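Intergenic-region protein (PDB 2WJ9) probably counters host restriction of incoming DNA, as an antirestriction protein thought to inhibit restriction enzymes. Local coordinates at residues L73-M81 with A135-H146. Numbering follows the deposited sequence.
With SO4 (sulfate ion), chain H.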
loop_
_atom_site.group_PDB
_atom_site.type_symbol
_atom_site.label_atom_id
_atom_site.label_comp_id
_atom_site.label_asym_id
_atom_site.label_seq_id
_atom_site.Cartn_x
_atom_site.Cartn_y
_atom_site.Cartn_z
ATOM N N LEU B 73 -1.769 -5.682 19.225
ATOM C CA LEU B 73 -1.100 -4.652 18.411
ATOM C C LEU B 73 -0.707 -3.413 19.246
ATOM O O LEU B 73 0.413 -2.893 19.109
ATOM C CB LEU B 73 -1.942 -4.274 17.183
ATOM C CG LEU B 73 -2.020 -5.345 16.085
ATOM C CD1 LEU B 73 -3.099 -5.001 15.038
ATOM C CD2 LEU B 73 -0.667 -5.557 15.424
ATOM N N GLU B 74 -1.613 -2.934 20.101
ATOM C CA GLU B 74 -1.308 -1.759 20.923
ATOM C C GLU B 74 -0.076 -1.996 21.837
ATOM O O GLU B 74 0.861 -1.200 21.815
ATOM C CB GLU B 74 -2.548 -1.238 21.683
ATOM C CG GLU B 74 -2.217 -0.129 22.690
ATOM C CD GLU B 74 -3.423 0.684 23.158
ATOM O OE1 GLU B 74 -3.418 1.101 24.334
ATOM O OE2 GLU B 74 -4.372 0.916 22.373
ATOM N N PRO B 75 -0.066 -3.081 22.643
ATOM C CA PRO B 75 1.175 -3.470 23.335
ATOM C C PRO B 75 2.430 -3.588 22.447
ATOM O O PRO B 75 3.537 -3.236 22.891
ATOM C CB PRO B 75 0.824 -4.841 23.923
ATOM C CG PRO B 75 -0.619 -4.793 24.126
ATOM C CD PRO B 75 -1.194 -3.943 23.044
ATOM N N ARG B 76 2.283 -4.103 21.233
ATOM C CA ARG B 76 3.434 -4.241 20.322
ATOM C C ARG B 76 3.991 -2.877 19.866
ATOM O O ARG B 76 5.208 -2.710 19.746
ATOM C CB ARG B 76 3.095 -5.126 19.116
ATOM C CG ARG B 76 3.007 -6.610 19.459
ATOM C CD ARG B 76 2.596 -7.465 18.261
ATOM N NE ARG B 76 2.070 -8.757 18.674
ATOM C CZ ARG B 76 2.792 -9.771 19.134
ATOM N NH1 ARG B 76 4.115 -9.671 19.275
ATOM N NH2 ARG B 76 2.180 -10.897 19.479
ATOM N N VAL B 77 3.097 -1.918 19.608
ATOM C CA VAL B 77 3.511 -0.547 19.254
ATOM C C VAL B 77 4.320 0.080 20.399
ATOM O O VAL B 77 5.401 0.635 20.181
ATOM C CB VAL B 77 2.312 0.369 18.914
ATOM C CG1 VAL B 77 2.785 1.802 18.682
ATOM C CG2 VAL B 77 1.562 -0.144 17.663
ATOM N N PHE B 78 3.804 -0.019 21.622
ATOM C CA PHE B 78 4.530 0.493 22.795
ATOM C C PHE B 78 5.880 -0.221 22.963
ATOM O O PHE B 78 6.868 0.399 23.364
ATOM C CB PHE B 78 3.686 0.372 24.076
ATOM C CG PHE B 78 2.554 1.381 24.175
ATOM C CD1 PHE B 78 2.779 2.736 23.944
ATOM C CD2 PHE B 78 1.277 0.982 24.555
ATOM C CE1 PHE B 78 1.740 3.668 24.062
ATOM C CE2 PHE B 78 0.233 1.906 24.674
ATOM C CZ PHE B 78 0.459 3.245 24.419
ATOM N N GLY B 79 5.915 -1.516 22.650
ATOM C CA GLY B 79 7.158 -2.293 22.674
ATOM C C GLY B 79 8.182 -1.735 21.701
ATOM O O GLY B 79 9.331 -1.522 22.065
ATOM N N TRP B 80 7.768 -1.493 20.459
ATOM C CA TRP B 80 8.670 -0.872 19.477
ATOM C C TRP B 80 9.124 0.528 19.929
ATOM O O TRP B 80 10.292 0.880 19.783
ATOM C CB TRP B 80 8.049 -0.825 18.073
ATOM C CG TRP B 80 8.177 -2.122 17.334
ATOM C CD1 TRP B 80 7.188 -3.022 17.080
ATOM C CD2 TRP B 80 9.381 -2.685 16.788
ATOM N NE1 TRP B 80 7.692 -4.102 16.390
ATOM C CE2 TRP B 80 9.035 -3.922 16.202
ATOM C CE3 TRP B 80 10.709 -2.252 16.720
ATOM C CZ2 TRP B 80 9.971 -4.735 15.555
ATOM C CZ3 TRP B 80 11.651 -3.076 16.092
ATOM C CH2 TRP B 80 11.271 -4.296 15.514
ATOM N N MET B 81 8.209 1.306 20.500
ATOM C CA MET B 81 8.530 2.666 20.940
ATOM C C MET B 81 9.600 2.627 22.048
ATOM O O MET B 81 10.528 3.453 22.064
ATOM C CB MET B 81 7.248 3.380 21.395
ATOM C CG MET B 81 7.334 4.886 21.536
ATOM S SD MET B 81 7.795 5.773 20.044
ATOM C CE MET B 81 9.492 6.185 20.443
ATOM N N ALA B 135 7.356 10.013 15.710
ATOM C CA ALA B 135 7.806 8.805 16.417
ATOM C C ALA B 135 6.724 7.717 16.482
ATOM O O ALA B 135 6.993 6.540 16.219
ATOM C CB ALA B 135 8.277 9.165 17.820
ATOM N N GLY B 136 5.502 8.113 16.834
ATOM C CA GLY B 136 4.369 7.189 16.866
ATOM C C GLY B 136 4.067 6.562 15.506
ATOM O O GLY B 136 3.785 5.357 15.408
ATOM N N ILE B 137 4.119 7.376 14.453
ATOM C CA ILE B 137 3.943 6.863 13.085
ATOM C C ILE B 137 5.015 5.799 12.784
ATOM O O ILE B 137 4.701 4.700 12.316
ATOM C CB ILE B 137 3.963 8.006 12.044
ATOM C CG1 ILE B 137 2.714 8.897 12.206
ATOM C CG2 ILE B 137 4.049 7.437 10.641
ATOM C CD1 ILE B 137 2.757 10.192 11.400
ATOM N N ALA B 138 6.266 6.116 13.116
ATOM C CA ALA B 138 7.401 5.199 12.946
ATOM C C ALA B 138 7.220 3.880 13.701
ATOM O O ALA B 138 7.422 2.800 13.124
ATOM C CB ALA B 138 8.700 5.882 13.370
ATOM N N ALA B 139 6.827 3.950 14.971
ATOM C CA ALA B 139 6.577 2.738 15.759
ATOM C C ALA B 139 5.461 1.859 15.160
ATOM O O ALA B 139 5.564 0.623 15.142
ATOM C CB ALA B 139 6.269 3.088 17.206
ATOM N N CYS B 140 4.390 2.491 14.692
ATOM C CA CYS B 140 3.298 1.751 14.053
ATOM C C CYS B 140 3.715 1.078 12.731
ATOM O O CYS B 140 3.321 -0.062 12.449
ATOM C CB CYS B 140 2.083 2.663 13.838
ATOM S SG CYS B 140 1.236 3.197 15.370
ATOM N N LEU B 141 4.494 1.780 11.917
ATOM C CA LEU B 141 5.019 1.177 10.682
ATOM C C LEU B 141 5.812 -0.102 10.944
ATOM O O LEU B 141 5.613 -1.108 10.261
ATOM C CB LEU B 141 5.860 2.181 9.890
ATOM C CG LEU B 141 5.054 3.308 9.233
ATOM C CD1 LEU B 141 5.976 4.426 8.730
ATOM C CD2 LEU B 141 4.158 2.754 8.086
ATOM N N MET B 142 6.717 -0.055 11.920
ATOM C CA MET B 142 7.540 -1.211 12.293
ATOM C C MET B 142 6.662 -2.359 12.788
ATOM O O MET B 142 6.880 -3.529 12.440
ATOM C CB MET B 142 8.530 -0.817 13.397
ATOM C CG MET B 142 9.527 0.256 12.993
ATOM S SD MET B 142 10.648 -0.288 11.692
ATOM C CE MET B 142 11.787 -1.347 12.586
ATOM N N THR B 143 5.671 -2.018 13.611
ATOM C CA THR B 143 4.719 -3.007 14.141
ATOM C C THR B 143 3.953 -3.712 13.009
ATOM O O THR B 143 3.901 -4.943 12.962
ATOM C CB THR B 143 3.697 -2.343 15.098
ATOM O OG1 THR B 143 4.404 -1.706 16.170
ATOM C CG2 THR B 143 2.716 -3.389 15.662
ATOM N N TYR B 144 3.384 -2.930 12.097
ATOM C CA TYR B 144 2.551 -3.477 11.017
ATOM C C TYR B 144 3.356 -4.355 10.042
ATOM O O TYR B 144 2.901 -5.427 9.621
ATOM C CB TYR B 144 1.823 -2.363 10.239
ATOM C CG TYR B 144 0.851 -1.468 11.019
ATOM C CD1 TYR B 144 0.506 -1.727 12.353
ATOM C CD2 TYR B 144 0.246 -0.359 10.389
ATOM C CE1 TYR B 144 -0.394 -0.890 13.046
ATOM C CE2 TYR B 144 -0.638 0.473 11.077
ATOM C CZ TYR B 144 -0.949 0.211 12.396
ATOM O OH TYR B 144 -1.816 1.021 13.093
ATOM N N SER B 145 4.544 -3.896 9.672
ATOM C CA SER B 145 5.386 -4.638 8.733
ATOM C C SER B 145 5.850 -5.969 9.334
ATOM O O SER B 145 5.797 -7.006 8.676
ATOM C CB SER B 145 6.583 -3.792 8.279
ATOM O OG SER B 145 7.276 -3.211 9.373
ATOM N N HIS B 146 6.302 -5.934 10.587
ATOM C CA HIS B 146 6.702 -7.141 11.292
ATOM C C HIS B 146 5.541 -8.133 11.394
ATOM O O HIS B 146 5.681 -9.313 11.091
ATOM C CB HIS B 146 7.248 -6.778 12.683
ATOM C CG HIS B 146 7.848 -7.928 13.428
ATOM N ND1 HIS B 146 7.093 -8.812 14.172
ATOM C CD2 HIS B 146 9.139 -8.311 13.585
ATOM C CE1 HIS B 146 7.893 -9.703 14.730
ATOM N NE2 HIS B 146 9.138 -9.422 14.391
HETATM S S SO4 H . 7.470 -8.216 18.976
HETATM O O1 SO4 H . 8.422 -7.658 18.012
HETATM O O2 SO4 H . 7.963 -7.991 20.332
HETATM O O3 SO4 H . 6.200 -7.510 18.727
HETATM O O4 SO4 H . 7.358 -9.667 18.761
#
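Trp-80 lies as a knob among Ala-139, Met-142, Thr-143 and His-146 on helix 132-151. Its CB starts over the backbone of that helix, 4.1 Å from Ala-139 O, where the small methyl of Ala-139 allows a close approach. With CG anti to its own carbonyl carbon (chi1 -81°), the indole runs past the Thr-143 side chain in the opposite direction. CD1 comes within 3.2 Å of Thr-143 OG1, which donates to Ala-139 O (2.8 Å), giving this buried hydroxyl an acceptor within its own helix. Trp-80 NE1 lies 3.9 Å from Thr-143 CA. Met-142 CB stands over the five-membered ring, a CH-pi contact; the chain beyond has more than one conformation, and in one Met-142 CE nears Trp-80 CZ3 (3.9 Å) and CH2, its sulfur a distant Met-aromatic contact. His-146 CD2 stands at the indole's edge near its plane, beside CZ2.

Thr-143 returns the knob, its beta-branch fitting between Leu-73, Arg-76, Val-77 and Trp-80. Deeper in, Val-77 CG1 reaches Cys-140 SG (3.9 Å). Arg-76 NE bonds Thr-72 OG1, while Arg-76 NH1 bonds O3 (3.1 Å) of a sulfate, probably from the crystallisation liquor and also held by Arg-83; its O1 lies over one face of the His-146 ring, toward the rim. The axes cross at 118°: reciprocal knobs-into-holes packing of two steeply crossed helices in the alpha/beta core of this antirestriction protein.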